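Local coordinates for alkylhydroperoxidase AhpD core (Rhodospirillum rubrum, PDB 2OUW), which probably acts as an oxidoreductase of the carboxymuconolactone decarboxylase family, related to the alkylhydroperoxidase AhpD, at residues B[120-124]-B[125-129]. Numbering follows the deposited sequence.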
loop_
_atom_site.group_PDB
_atom_site.type_symbol
_atom_site.label_atom_id
_atom_site.label_comp_id
_atom_site.label_asym_id
_atom_site.label_seq_id
_atom_site.Cartn_x
_atom_site.Cartn_y
_atom_site.Cartn_z
ATOM N N ALA B 120 -2.240 5.452 -9.812
ATOM C CA ALA B 120 -2.366 6.646 -8.951
ATOM C C ALA B 120 -3.302 7.721 -9.536
ATOM O O ALA B 120 -4.194 8.251 -8.840
ATOM C CB ALA B 120 -0.961 7.222 -8.675
ATOM N N LEU B 121 -3.124 7.992 -10.836
ATOM C CA LEU B 121 -3.977 8.922 -11.580
ATOM C C LEU B 121 -5.427 8.482 -11.603
ATOM O O LEU B 121 -6.313 9.274 -11.302
ATOM C CB LEU B 121 -3.456 9.104 -13.002
ATOM C CG LEU B 121 -2.115 9.826 -13.133
ATOM C CD1 LEU B 121 -1.547 9.746 -14.540
ATOM C CD2 LEU B 121 -2.249 11.284 -12.670
ATOM N N VAL B 122 -5.674 7.207 -11.917
ATOM C CA VAL B 122 -7.035 6.669 -11.887
ATOM C C VAL B 122 -7.654 6.827 -10.484
ATOM O O VAL B 122 -8.804 7.190 -10.342
ATOM C CB VAL B 122 -7.046 5.205 -12.319
ATOM C CG1 VAL B 122 -8.408 4.564 -12.038
ATOM C CG2 VAL B 122 -6.695 5.099 -13.794
ATOM N N THR B 123 -6.863 6.589 -9.457
ATOM C CA THR B 123 -7.365 6.637 -8.096
ATOM C C THR B 123 -7.687 8.061 -7.711
ATOM O O THR B 123 -8.704 8.316 -7.086
ATOM C CB THR B 123 -6.333 5.998 -7.140
ATOM O OG1 THR B 123 -6.200 4.630 -7.504
ATOM C CG2 THR B 123 -6.757 6.074 -5.729
ATOM N N ALA B 124 -6.839 8.996 -8.110
ATOM C CA ALA B 124 -7.096 10.396 -7.807
ATOM C C ALA B 124 -8.336 10.923 -8.550
ATOM O O ALA B 124 -9.071 11.770 -8.021
ATOM C CB ALA B 124 -5.894 11.216 -8.152
HETATM N N MSE B 125 -8.563 10.426 -9.769
HETATM C CA MSE B 125 -9.707 10.844 -10.596
HETATM C C MSE B 125 -11.001 10.072 -10.302
HETATM O O MSE B 125 -12.087 10.475 -10.750
HETATM C CB MSE B 125 -9.353 10.711 -12.087
HETATM C CG MSE B 125 -8.286 11.700 -12.525
HETATM SE SE MSE B 125 -7.905 11.674 -14.401
HETATM C CE MSE B 125 -7.193 9.903 -14.562
ATOM N N GLN B 126 -10.876 8.966 -9.575
ATOM C CA GLN B 126 -11.970 8.079 -9.264
ATOM C C GLN B 126 -12.748 7.696 -10.530
ATOM O O GLN B 126 -13.984 7.722 -10.553
ATOM C CB GLN B 126 -12.886 8.725 -8.212
ATOM C CG GLN B 126 -12.277 8.773 -6.839
ATOM C CD GLN B 126 -12.154 7.407 -6.267
ATOM O OE1 GLN B 126 -13.164 6.762 -5.996
ATOM N NE2 GLN B 126 -10.926 6.935 -6.089
ATOM N N ILE B 127 -11.997 7.325 -11.568
ATOM C CA ILE B 127 -12.566 6.947 -12.852
ATOM C C ILE B 127 -13.495 5.769 -12.609
ATOM O O ILE B 127 -13.061 4.764 -12.051
ATOM C CB ILE B 127 -11.494 6.478 -13.908
ATOM C CG1 ILE B 127 -10.394 7.524 -14.133
ATOM C CG2 ILE B 127 -12.195 6.160 -15.247
ATOM C CD1 ILE B 127 -10.901 8.892 -14.639
ATOM N N PRO B 128 -14.769 5.888 -13.015
ATOM C CA PRO B 128 -15.670 4.755 -12.944
ATOM C C PRO B 128 -15.458 3.729 -14.063
ATOM O O PRO B 128 -15.104 4.102 -15.190
ATOM C CB PRO B 128 -17.046 5.398 -13.112
ATOM C CG PRO B 128 -16.780 6.563 -13.955
ATOM C CD PRO B 128 -15.443 7.074 -13.577
ATOM N N VAL B 129 -15.728 2.462 -13.740
ATOM C CA VAL B 129 -15.521 1.343 -14.640
ATOM C C VAL B 129 -16.431 1.485 -15.853
ATOM O O VAL B 129 -17.646 1.622 -15.719
ATOM C CB VAL B 129 -15.805 -0.002 -13.935
ATOM C CG1 VAL B 129 -15.595 -1.191 -14.886
ATOM C CG2 VAL B 129 -14.907 -0.157 -12.704
#
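The amide of Gln126 meets the backbone carbonyl of Thr123 edge-on: NE2 comes in the plane of that carbonyl and donates to O of Thr123 at 2.8 Å, almost straight at 168°, onto a lone pair, while the O sits close to the amide plane of Gln126. The other end of the amide, OE1, is hydrogen-bonded to Ser85 of the third subunit, whose His89 also packs on Gln126, so both polar ends fix the rotation of the group. A bend at chi2 turns the amide back toward the last turn of the helix, where NE2 reaches Thr123 O. The carbonyl of Leu121 is approached differently: Met125 N donates to its O at 3.0 Å, tilted 19° from the carbonyl plane, while the selenomethionine methyl, turned back by the bend at chi3 (-65°), lies over one face with CE 3.4 Å from that same O. Helix 102-125 ends here in a Schellman motif: Gln126 takes left-handed helical angles with positive phi, Ile127 N reaches back to Val122 O in a weak 3.4 Å bond, and Gln126 N makes a similarly long, weak bond to Thr123 O. The motif's apolar pair is Val122 and Ile127, whose side chains cross at about a right angle with CG1 of Val122 4.1 Å from CB of Ile127. An alanine in place of Gln126 would probably leave Thr123 O with only the weak backbone donor from this turn and Ser85 of the third subunit without its amide partner. On the second subunit, Ile38 packs against Val122, and Thr4 is hydrogen-bonded to the carbonyl of Ala124.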